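Side-chain contacts in agmatine ureohydrolase (PDB 3PZL), which probably hydrolyses agmatine to putrescine and urea with a pair of manganese ions, as other agmatinases of the arginase family do: residues V96-V99 / I100-E104; P192-K196 / V197-S201; I210-Y213 / I214-D218; D253-R256 / L257-L261; A286-L289 / L290-F293. One frame throughout, in Å; residues are numbered along the deposited sequence.

Contact 1 of 5, residues V96-V99 / I100-E104; sequences VEYV and IDTVE
The first turns of helix 96-112, one of the helices packed on the parallel sheet of the arginase fold, bring Tyr98 and Thr102 together. Thr102 OG1 donates to Tyr98 O at 2.6 Å, 22° off the carbonyl plane; Thr102 OG1 also sits 3.9 Å above the centre of the Tyr98 ring. The first torsion of Thr102 (chi1 -59°), with OG1 beside the backbone N and opposite the carbonyl carbon, turns the hydroxyl back to the Tyr98 carbonyl. The amide Thr102 N reaches Tyr98 O only weakly, so the hydroxyl is a second grip on it. A valine at Thr102 would probably keep the bulk but leave Tyr98 O with that weak amide bond alone among its partners here. One turn round, Val96 CG1 lies beside Ile100 CD1 at 4.0 Å, the two side chains pointing the same way. Val99 CG1 and Val103 CG2 are 4.3 Å apart and face Ile42 of strand 37-42, while Ile100 is turned to helix 126-132. The carboxylate of Asp101 forms a salt bridge with Arg132 of that helix. An apolar side packed inward with polar groups at the surface is typical of an amphipathic helix in an alpha/beta fold.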
# COMPACT_ATOMS: atom_id res chain seq x y z
N VAL B 96 -27.10 13.45 8.19
CA VAL B 96 -27.72 12.81 7.02
C VAL B 96 -28.93 13.61 6.52
O VAL B 96 -29.01 13.93 5.33
CB VAL B 96 -28.11 11.30 7.29
CG1 VAL B 96 -28.23 10.53 5.99
CG2 VAL B 96 -27.08 10.63 8.15
N GLU B 97 -29.86 13.93 7.42
CA GLU B 97 -31.05 14.69 7.03
C GLU B 97 -30.65 15.97 6.33
O GLU B 97 -31.20 16.28 5.29
CB GLU B 97 -31.95 15.03 8.22
CG GLU B 97 -32.82 13.87 8.74
CD GLU B 97 -32.74 13.74 10.30
OE1 GLU B 97 -32.42 14.75 11.01
OE2 GLU B 97 -32.97 12.61 10.83
N TYR B 98 -29.69 16.70 6.88
CA TYR B 98 -29.23 17.94 6.24
C TYR B 98 -28.71 17.79 4.80
O TYR B 98 -28.95 18.66 3.96
CB TYR B 98 -28.19 18.65 7.10
CG TYR B 98 -27.66 19.93 6.48
CD1 TYR B 98 -28.48 21.05 6.33
CD2 TYR B 98 -26.34 20.00 6.03
CE1 TYR B 98 -27.99 22.22 5.74
CE2 TYR B 98 -25.83 21.16 5.45
CZ TYR B 98 -26.66 22.27 5.31
OH TYR B 98 -26.14 23.41 4.73
N VAL B 99 -27.99 16.70 4.53
CA VAL B 99 -27.48 16.45 3.17
C VAL B 99 -28.62 16.05 2.22
O VAL B 99 -28.82 16.69 1.18
CB VAL B 99 -26.35 15.40 3.17
CG1 VAL B 99 -26.07 14.93 1.76
CG2 VAL B 99 -25.08 15.97 3.75
N ILE B 100 -29.38 15.03 2.59
CA ILE B 100 -30.55 14.62 1.82
C ILE B 100 -31.47 15.78 1.47
O ILE B 100 -32.00 15.82 0.35
CB ILE B 100 -31.36 13.56 2.55
CG1 ILE B 100 -30.53 12.31 2.75
CG2 ILE B 100 -32.60 13.18 1.76
CD1 ILE B 100 -31.27 11.26 3.52
N ASP B 101 -31.70 16.70 2.40
CA ASP B 101 -32.52 17.89 2.14
C ASP B 101 -31.79 18.78 1.17
O ASP B 101 -32.42 19.44 0.37
CB ASP B 101 -32.80 18.70 3.40
CG ASP B 101 -33.70 17.97 4.36
OD1 ASP B 101 -34.22 16.90 3.99
OD2 ASP B 101 -33.88 18.47 5.49
N THR B 102 -30.47 18.81 1.25
CA THR B 102 -29.71 19.69 0.36
C THR B 102 -29.75 19.14 -1.05
O THR B 102 -29.96 19.89 -2.01
CB THR B 102 -28.25 19.86 0.82
OG1 THR B 102 -28.20 20.41 2.14
CG2 THR B 102 -27.51 20.76 -0.15
N VAL B 103 -29.56 17.83 -1.18
CA VAL B 103 -29.62 17.17 -2.47
C VAL B 103 -30.95 17.45 -3.16
O VAL B 103 -30.95 17.86 -4.34
CB VAL B 103 -29.33 15.64 -2.37
CG1 VAL B 103 -29.77 14.89 -3.60
CG2 VAL B 103 -27.84 15.42 -2.15
N GLU B 104 -32.06 17.25 -2.43
CA GLU B 104 -33.41 17.39 -2.99
C GLU B 104 -33.61 18.74 -3.68
O GLU B 104 -34.10 18.78 -4.80
CB GLU B 104 -34.46 17.17 -1.91
CG GLU B 104 -35.90 17.38 -2.37
CD GLU B 104 -36.89 17.47 -1.19
OE1 GLU B 104 -36.42 17.60 -0.02
OE2 GLU B 104 -38.12 17.40 -1.43

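Contact 2 of 5, residues P192-K196 / V197-S201; sequences PDFRK and VSFIS
Phe194 and Phe199 stack where a short 3-10 turn leads into strand 198-201, the last strand of the parallel sheet within the chain. Asp193, just ahead of the turn, offers OD1 to Lys196 NZ at 2.9 Å; the ammonium comes from above the carboxylate plane, 46° out of it, and the extended lysine chain spans the turn to make this salt bridge. Asp193 O also accepts the backbone N of Lys196, as the 3-10 winding requires. Phe194 follows, with CG opposite its backbone N (chi1 -167°), which swings the ring back over the incoming strand. One face of that ring receives the edge atoms of Phe199: CE1 stands 3.6 Å above its centre, and CD1 comes to 3.6 Å from Phe194 CZ. The two rings form an offset stack, centroids 4.6 Å apart and planes inclined by 26°. Phe194 O lies near the plane of the Phe199 ring at its edge, 3.6 Å from Phe199 CE1, while also taking a weak bond from Val197 N at 3.5 Å. Val197 CG1 covers part of a face of the Phe199 ring, 3.7 Å above it. Beyond the pair, Phe194 meets Phe149 with the rings nearly perpendicular and packs on Tyr73 of a second subunit, while the side chain of Phe199 is about 7 Å from those of the manganese ligands Asp144 and Asp148. With only the weak Val197 N to Phe194 O bond joining 192-196 to 197-201, cohesion here probably rests mainly on dispersion between the rings, and the Asp193-Lys196 ion pair adds an electrostatic tie within the turn.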
# COMPACT_ATOMS: atom_id res chain seq x y z
N PRO B 192 -43.47 -8.15 4.26
CA PRO B 192 -44.49 -8.17 3.22
C PRO B 192 -44.17 -7.19 2.09
O PRO B 192 -44.41 -7.50 0.93
CB PRO B 192 -45.75 -7.72 3.96
CG PRO B 192 -45.50 -8.04 5.39
CD PRO B 192 -44.04 -7.91 5.60
N ASP B 193 -43.61 -6.03 2.43
CA ASP B 193 -43.30 -4.97 1.45
C ASP B 193 -42.13 -5.27 0.52
O ASP B 193 -41.97 -4.61 -0.51
CB ASP B 193 -43.08 -3.64 2.15
CG ASP B 193 -44.37 -2.98 2.55
OD1 ASP B 193 -45.45 -3.61 2.40
OD2 ASP B 193 -44.31 -1.82 3.00
N PHE B 194 -41.34 -6.27 0.87
CA PHE B 194 -40.19 -6.66 0.06
C PHE B 194 -40.57 -6.98 -1.39
O PHE B 194 -39.84 -6.64 -2.31
CB PHE B 194 -39.52 -7.86 0.69
CG PHE B 194 -38.17 -8.18 0.14
CD1 PHE B 194 -37.02 -7.57 0.66
CD2 PHE B 194 -38.03 -9.14 -0.88
CE1 PHE B 194 -35.78 -7.87 0.18
CE2 PHE B 194 -36.79 -9.44 -1.37
CZ PHE B 194 -35.65 -8.81 -0.84
N ARG B 195 -41.71 -7.63 -1.60
CA ARG B 195 -42.15 -7.98 -2.95
C ARG B 195 -42.69 -6.78 -3.74
O ARG B 195 -42.89 -6.89 -4.96
CB ARG B 195 -43.16 -9.12 -2.92
CG ARG B 195 -43.14 -10.01 -4.17
CD ARG B 195 -44.54 -10.67 -4.44
NE ARG B 195 -44.62 -11.36 -5.75
CZ ARG B 195 -44.34 -12.65 -5.94
NH1 ARG B 195 -43.95 -13.42 -4.93
NH2 ARG B 195 -44.45 -13.18 -7.16
N LYS B 196 -42.89 -5.64 -3.08
CA LYS B 196 -43.36 -4.42 -3.75
C LYS B 196 -42.26 -3.70 -4.54
O LYS B 196 -42.49 -2.66 -5.17
CB LYS B 196 -44.04 -3.45 -2.78
CG LYS B 196 -45.41 -3.94 -2.30
CD LYS B 196 -45.92 -3.08 -1.15
CE LYS B 196 -47.21 -3.65 -0.58
NZ LYS B 196 -47.61 -2.88 0.66
N VAL B 197 -41.06 -4.27 -4.51
CA VAL B 197 -39.95 -3.79 -5.31
C VAL B 197 -39.46 -4.94 -6.14
O VAL B 197 -39.49 -6.10 -5.70
CB VAL B 197 -38.76 -3.21 -4.45
CG1 VAL B 197 -37.49 -3.10 -5.28
CG2 VAL B 197 -39.12 -1.84 -3.82
N SER B 198 -39.00 -4.62 -7.34
CA SER B 198 -38.41 -5.60 -8.22
C SER B 198 -36.92 -5.77 -7.89
O SER B 198 -36.13 -4.84 -8.03
CB SER B 198 -38.61 -5.17 -9.68
OG SER B 198 -38.74 -6.30 -10.52
N PHE B 199 -36.54 -6.96 -7.41
CA PHE B 199 -35.15 -7.22 -7.09
C PHE B 199 -34.63 -8.27 -8.05
O PHE B 199 -35.20 -9.35 -8.17
CB PHE B 199 -34.97 -7.72 -5.65
CG PHE B 199 -35.16 -6.66 -4.59
CD1 PHE B 199 -36.26 -6.68 -3.74
CD2 PHE B 199 -34.21 -5.64 -4.42
CE1 PHE B 199 -36.42 -5.70 -2.76
CE2 PHE B 199 -34.38 -4.65 -3.44
CZ PHE B 199 -35.48 -4.69 -2.61
N ILE B 200 -33.55 -7.97 -8.74
CA ILE B 200 -32.98 -8.92 -9.65
C ILE B 200 -31.58 -9.28 -9.19
O ILE B 200 -30.68 -8.42 -9.07
CB ILE B 200 -33.03 -8.39 -11.07
CG1 ILE B 200 -34.48 -8.24 -11.48
CG2 ILE B 200 -32.34 -9.33 -12.05
CD1 ILE B 200 -34.71 -7.11 -12.40
N SER B 201 -31.42 -10.58 -8.91
CA SER B 201 -30.19 -11.11 -8.37
C SER B 201 -29.07 -11.11 -9.41
O SER B 201 -29.34 -11.35 -10.58
CB SER B 201 -30.42 -12.53 -7.84
OG SER B 201 -30.46 -13.47 -8.91

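Contact 3 of 5, residues I210-Y213 / I214-D218; sequences IDKY and IEEVD
Different first torsions bring Ile210 and Ile214 together: CG1 of Ile210 is turned away from its backbone N (chi1 -179°), CG1 of Ile214 away from its carbonyl carbon (chi1 -61°), and Ile210 CG1 meets Ile214 CD1 at 3.6 Å. The same methyl of Ile214 lies 3.7 Å from Asp211 OD1, an oxygen engaged in a salt bridge with Arg256. The chain of Glu215 folds back over the turn before it, and its OE2 stays 4.1 Å from Asp211 CB. Its other oxygen, OE1, pairs with Arg260. These residues belong to helix 202-220, which follows strand 198-201 in the alpha/beta fold and turns this flank to helix 251-261; Ile214 packs there on Arg256, Arg260 and Leu261. A glutamine in place of Glu215 would probably keep much of the folded chain yet leave the guanidinium of Arg260 without this carboxylate charge. Farther round the helix, the extended chain of Glu216 slants across Lys212, and OE2 stands 3.6 Å from Lys212 NZ in a salt bridge between exposed residues. Glu216 also lies alongside Tyr213, pointing the same way, with OE1 at 3.9 Å from Tyr213 CD1 and the carboxylate and ring planes 80° apart. Lys212 CG sits 4.1 Å above the centre of the Tyr213 ring. The hydroxyl of that tyrosine bonds with Asn208, while Val217 CG2 approaches Tyr213 O at 3.4 Å.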
# COMPACT_ATOMS: atom_id res chain seq x y z
N ILE B 210 -28.24 -9.66 -19.06
CA ILE B 210 -28.72 -8.40 -18.52
C ILE B 210 -29.84 -7.83 -19.38
O ILE B 210 -30.80 -7.26 -18.85
CB ILE B 210 -27.55 -7.37 -18.32
CG1 ILE B 210 -28.03 -6.03 -17.72
CG2 ILE B 210 -26.79 -7.14 -19.62
CD1 ILE B 210 -28.55 -6.09 -16.28
N ASP B 211 -29.72 -7.99 -20.70
CA ASP B 211 -30.72 -7.48 -21.65
C ASP B 211 -32.18 -7.78 -21.29
O ASP B 211 -33.01 -6.88 -21.31
CB ASP B 211 -30.43 -7.94 -23.07
CG ASP B 211 -29.45 -7.02 -23.79
OD1 ASP B 211 -29.21 -5.89 -23.34
OD2 ASP B 211 -28.92 -7.43 -24.84
N LYS B 212 -32.47 -9.03 -20.94
CA LYS B 212 -33.82 -9.40 -20.49
C LYS B 212 -34.36 -8.35 -19.54
O LYS B 212 -35.35 -7.71 -19.84
CB LYS B 212 -33.80 -10.78 -19.82
CG LYS B 212 -35.05 -11.17 -19.05
CD LYS B 212 -34.96 -12.62 -18.62
CE LYS B 212 -36.34 -13.25 -18.35
NZ LYS B 212 -36.83 -12.88 -16.99
N TYR B 213 -33.69 -8.16 -18.41
CA TYR B 213 -34.10 -7.21 -17.37
C TYR B 213 -34.08 -5.75 -17.81
O TYR B 213 -34.87 -4.94 -17.34
CB TYR B 213 -33.27 -7.45 -16.11
CG TYR B 213 -33.32 -8.92 -15.72
CD1 TYR B 213 -34.45 -9.46 -15.08
CD2 TYR B 213 -32.26 -9.78 -16.05
CE1 TYR B 213 -34.50 -10.78 -14.76
CE2 TYR B 213 -32.31 -11.09 -15.73
CZ TYR B 213 -33.43 -11.59 -15.10
OH TYR B 213 -33.50 -12.91 -14.78
N ILE B 214 -33.18 -5.42 -18.73
CA ILE B 214 -33.20 -4.11 -19.42
C ILE B 214 -34.48 -3.90 -20.27
O ILE B 214 -35.10 -2.83 -20.19
CB ILE B 214 -31.97 -3.95 -20.30
CG1 ILE B 214 -30.70 -4.01 -19.44
CG2 ILE B 214 -32.04 -2.65 -21.05
CD1 ILE B 214 -29.42 -3.92 -20.23
N GLU B 215 -34.85 -4.93 -21.05
CA GLU B 215 -36.08 -4.93 -21.86
C GLU B 215 -37.32 -4.65 -21.01
O GLU B 215 -38.13 -3.80 -21.38
CB GLU B 215 -36.30 -6.27 -22.62
CG GLU B 215 -35.09 -6.86 -23.38
CD GLU B 215 -34.51 -5.93 -24.47
OE1 GLU B 215 -34.94 -4.74 -24.56
OE2 GLU B 215 -33.61 -6.39 -25.23
N GLU B 216 -37.48 -5.36 -19.90
CA GLU B 216 -38.63 -5.17 -19.03
C GLU B 216 -38.79 -3.69 -18.64
O GLU B 216 -39.82 -3.08 -18.95
CB GLU B 216 -38.59 -6.07 -17.78
CG GLU B 216 -38.56 -7.58 -18.03
CD GLU B 216 -38.26 -8.38 -16.75
OE1 GLU B 216 -37.95 -7.77 -15.70
OE2 GLU B 216 -38.31 -9.64 -16.80
N VAL B 217 -37.76 -3.12 -18.02
CA VAL B 217 -37.74 -1.70 -17.60
C VAL B 217 -38.04 -0.72 -18.75
O VAL B 217 -38.91 0.13 -18.64
CB VAL B 217 -36.38 -1.31 -16.97
CG1 VAL B 217 -36.37 0.13 -16.58
CG2 VAL B 217 -36.10 -2.17 -15.74
N ASP B 218 -37.32 -0.84 -19.85
CA ASP B 218 -37.58 0.00 -21.01
C ASP B 218 -39.06 0.02 -21.46
O ASP B 218 -39.60 1.08 -21.78
CB ASP B 218 -36.69 -0.39 -22.18
CG ASP B 218 -36.45 0.77 -23.12
OD1 ASP B 218 -36.93 1.88 -22.84
OD2 ASP B 218 -35.76 0.58 -24.14

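Contact 4 of 5, residues D253-R256 / L257-L261; sequences DVRR and LIERL
Arg256 and Glu259 anchor a salt-bridge network on helix 251-261. From CB of Arg256, which lies close to the amide of the next residue, the chain leaves with CG opposite the backbone N (chi1 -179°) and bends at CG, then runs along Glu259 and Arg260. CD comes to 3.1 Å from Glu259 OE1. NE, the atom in the salt bridge to Asp211, passes 3.6 Å from Arg260 CG. At the tip, NH1 donates to Glu259 OE1 at 2.8 Å, on the syn side but 33° out of the carboxylate plane, with the two planes turned 80° apart. NH2 lies 3.5 Å from Arg260 CD, which covers one face of the guanidinium near its rim. The like-charged tips of Arg256 and Arg260 come near each other, but nearby carboxylates of helix 202-220 probably offset the repulsion. The other oxygen of Glu259, OE2, is 3.5 Å from Arg255 NH1, well out of that guanidinium plane, so only the charges attract. Arg255 also makes a cation-pi contact with Phe203 of a third subunit. The helix links strand 223-229 to strand 265-271 in a beta-alpha-beta unit; Val254 and Leu257 rest on strand 138-143, Ile258 packs on helix 281-303, and Arg256 and Arg260 both pack on Ile214 of helix 202-220.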
# COMPACT_ATOMS: atom_id res chain seq x y z
N ASP B 253 -21.90 -5.23 -17.77
CA ASP B 253 -23.34 -5.36 -17.54
C ASP B 253 -23.92 -3.99 -17.18
O ASP B 253 -25.04 -3.67 -17.58
CB ASP B 253 -23.71 -6.39 -16.45
CG ASP B 253 -23.53 -7.86 -16.90
OD1 ASP B 253 -23.75 -8.23 -18.09
OD2 ASP B 253 -23.14 -8.67 -16.01
N VAL B 254 -23.16 -3.18 -16.43
CA VAL B 254 -23.67 -1.92 -15.97
C VAL B 254 -23.62 -0.96 -17.12
O VAL B 254 -24.45 -0.04 -17.20
CB VAL B 254 -22.90 -1.41 -14.75
CG1 VAL B 254 -23.32 -0.03 -14.37
CG2 VAL B 254 -23.11 -2.34 -13.57
N ARG B 255 -22.67 -1.17 -18.03
CA ARG B 255 -22.48 -0.26 -19.14
C ARG B 255 -23.64 -0.42 -20.07
O ARG B 255 -24.20 0.56 -20.55
CB ARG B 255 -21.15 -0.54 -19.86
CG ARG B 255 -20.91 0.24 -21.16
CD ARG B 255 -19.67 -0.31 -21.88
NE ARG B 255 -19.35 0.35 -23.16
CZ ARG B 255 -19.66 -0.15 -24.36
NH1 ARG B 255 -20.33 -1.28 -24.43
NH2 ARG B 255 -19.33 0.48 -25.49
N ARG B 256 -24.03 -1.67 -20.30
CA ARG B 256 -25.14 -1.98 -21.17
C ARG B 256 -26.42 -1.41 -20.59
O ARG B 256 -27.25 -0.89 -21.30
CB ARG B 256 -25.22 -3.50 -21.40
CG ARG B 256 -26.32 -3.96 -22.32
CD ARG B 256 -26.10 -3.54 -23.76
NE ARG B 256 -27.25 -3.92 -24.58
CZ ARG B 256 -27.38 -3.65 -25.87
NH1 ARG B 256 -26.44 -2.96 -26.50
NH2 ARG B 256 -28.47 -4.04 -26.52
N LEU B 257 -26.57 -1.51 -19.29
CA LEU B 257 -27.73 -0.92 -18.62
C LEU B 257 -27.86 0.58 -18.89
O LEU B 257 -28.95 1.09 -19.08
CB LEU B 257 -27.73 -1.19 -17.10
CG LEU B 257 -29.03 -0.73 -16.38
CD1 LEU B 257 -29.44 -1.57 -15.24
CD2 LEU B 257 -28.92 0.66 -15.92
N ILE B 258 -26.73 1.26 -18.92
CA ILE B 258 -26.70 2.69 -19.08
C ILE B 258 -26.87 3.07 -20.53
O ILE B 258 -27.72 3.89 -20.87
CB ILE B 258 -25.39 3.27 -18.50
CG1 ILE B 258 -25.32 2.96 -16.98
CG2 ILE B 258 -25.30 4.76 -18.75
CD1 ILE B 258 -24.01 3.23 -16.34
N GLU B 259 -26.04 2.49 -21.39
CA GLU B 259 -26.15 2.59 -22.86
C GLU B 259 -27.66 2.63 -23.25
O GLU B 259 -28.14 3.58 -23.87
CB GLU B 259 -25.53 1.32 -23.44
CG GLU B 259 -24.81 1.42 -24.71
CD GLU B 259 -24.37 0.05 -25.26
OE1 GLU B 259 -25.07 -0.96 -25.07
OE2 GLU B 259 -23.30 -0.02 -25.89
N ARG B 260 -28.38 1.59 -22.84
CA ARG B 260 -29.75 1.33 -23.25
C ARG B 260 -30.82 2.23 -22.60
O ARG B 260 -31.90 2.36 -23.14
CB ARG B 260 -30.06 -0.13 -22.93
CG ARG B 260 -29.40 -1.14 -23.86
CD ARG B 260 -30.01 -1.14 -25.26
NE ARG B 260 -31.48 -1.07 -25.28
CZ ARG B 260 -32.30 -2.04 -24.84
NH1 ARG B 260 -31.83 -3.17 -24.30
NH2 ARG B 260 -33.62 -1.86 -24.90
N LEU B 261 -30.50 2.84 -21.47
CA LEU B 261 -31.49 3.57 -20.70
C LEU B 261 -31.25 5.08 -20.52
O LEU B 261 -32.08 5.77 -19.92
CB LEU B 261 -31.63 2.92 -19.33
CG LEU B 261 -32.78 1.95 -19.10
CD1 LEU B 261 -33.25 1.25 -20.36
CD2 LEU B 261 -32.37 0.93 -18.08

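Contact 5 of 5, residues A286-L289 / L290-F293; sequences AAKL and LQVF
Lys288 and Val292 are joined by a regular i to i+4 bond, Val292 N to Lys288 O at 2.9 Å, and Phe293 N bonds to Leu289 O at 3.2 Å as the backbone of helix 281-303 winds on. This long helix packs on the central parallel sheet of the arginase alpha/beta fold, and every residue of the contact is buried. The side-chain tie is between Lys288 and Gln291, three residues apart. The lysine chain starts opposite its backbone N and bends at CG (chi2 58°), which curls it toward the glutamine, whose own chain is extended beyond CG. The two cross at a slant, and Lys288 CE lies 3.6 Å from Gln291 OE1. A buried ammonium needs compensation: Lys288 NZ has it in a salt bridge with Glu72. The amide nitrogen of Gln291 is engaged as well, giving hydrogen bonds to Glu69 O and Tyr65 OH, which probably fixes which way the amide is flipped. Val292 CG2 lies 3.5 Å from Lys288 O, beside the backbone bond. Elsewhere on the helix, Leu290 packs on strands 116-121 and 265-271, Phe293 stacks with Phe268, and Lys288 touches Phe247 of a third subunit. Lys288 NZ donates a hydrogen bond to Gln291 OE1 at 3.1 Å, almost in line with the amide C=O (170° at the oxygen).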
# COMPACT_ATOMS: atom_id res chain seq x y z
N ALA B 286 -15.56 4.27 -12.53
CA ALA B 286 -16.59 5.26 -12.23
C ALA B 286 -16.63 6.43 -13.24
O ALA B 286 -17.70 6.86 -13.66
CB ALA B 286 -16.47 5.76 -10.84
N ALA B 287 -15.46 6.91 -13.66
CA ALA B 287 -15.39 8.00 -14.62
C ALA B 287 -15.80 7.53 -15.99
O ALA B 287 -16.45 8.29 -16.74
CB ALA B 287 -14.04 8.53 -14.69
N LYS B 288 -15.43 6.31 -16.35
CA LYS B 288 -15.84 5.77 -17.64
C LYS B 288 -17.37 5.60 -17.73
O LYS B 288 -18.01 5.99 -18.69
CB LYS B 288 -15.12 4.44 -17.87
CG LYS B 288 -15.17 3.94 -19.24
CD LYS B 288 -14.56 4.98 -20.19
CE LYS B 288 -15.16 4.85 -21.55
NZ LYS B 288 -14.31 5.56 -22.55
N LEU B 289 -17.96 5.05 -16.68
CA LEU B 289 -19.42 4.94 -16.58
C LEU B 289 -20.14 6.28 -16.73
O LEU B 289 -21.26 6.33 -17.23
CB LEU B 289 -19.79 4.30 -15.24
CG LEU B 289 -19.59 2.79 -15.17
CD1 LEU B 289 -19.90 2.34 -13.75
CD2 LEU B 289 -20.44 2.02 -16.21
N LEU B 290 -19.49 7.36 -16.32
CA LEU B 290 -20.10 8.69 -16.47
C LEU B 290 -19.98 9.17 -17.91
O LEU B 290 -20.83 9.88 -18.40
CB LEU B 290 -19.44 9.69 -15.50
CG LEU B 290 -19.39 11.15 -15.90
CD1 LEU B 290 -20.77 11.71 -15.73
CD2 LEU B 290 -18.40 11.85 -15.02
N GLN B 291 -18.90 8.78 -18.59
CA GLN B 291 -18.75 9.12 -19.98
C GLN B 291 -19.82 8.39 -20.75
O GLN B 291 -20.50 8.97 -21.60
CB GLN B 291 -17.38 8.70 -20.51
CG GLN B 291 -16.26 9.66 -20.16
CD GLN B 291 -15.10 9.54 -21.12
OE1 GLN B 291 -14.73 8.44 -21.57
NE2 GLN B 291 -14.52 10.69 -21.45
N VAL B 292 -19.98 7.11 -20.43
CA VAL B 292 -20.92 6.25 -21.11
C VAL B 292 -22.36 6.78 -21.02
O VAL B 292 -23.11 6.73 -21.99
CB VAL B 292 -20.82 4.80 -20.59
CG1 VAL B 292 -22.08 4.00 -20.86
CG2 VAL B 292 -19.65 4.14 -21.21
N PHE B 293 -22.76 7.28 -19.86
CA PHE B 293 -24.09 7.82 -19.74
C PHE B 293 -24.30 9.02 -20.65
O PHE B 293 -25.25 9.04 -21.44
CB PHE B 293 -24.35 8.23 -18.31
CG PHE B 293 -25.60 8.99 -18.13
CD1 PHE B 293 -26.79 8.34 -17.88
CD2 PHE B 293 -25.60 10.36 -18.20
CE1 PHE B 293 -27.95 9.05 -17.69
CE2 PHE B 293 -26.78 11.07 -18.02
CZ PHE B 293 -27.94 10.42 -17.75

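In the fold
Contact 5 is wholly buried, whereas the other four mix buried and more exposed residues. Contacts 3, 4 and 5 form a chain of neighbouring helices: two salt bridges join contacts 3 and 4, while the apolar Ile258 joins contact 4 to Leu289, Val292 and Phe293 of contact 5. Helix 251-261 thus meets helix 202-220 largely through ion pairs, with Ile214 packed among them, and helix 281-303 through apolar side chains and the stem of Arg255. Contact 2 meets contact 3 through Ile200 and Tyr213, and differs in relying on stacked rings at the sheet's edge. Contact 1 stands apart, its centre 25 Å from that of contact 5, across the chain's centre.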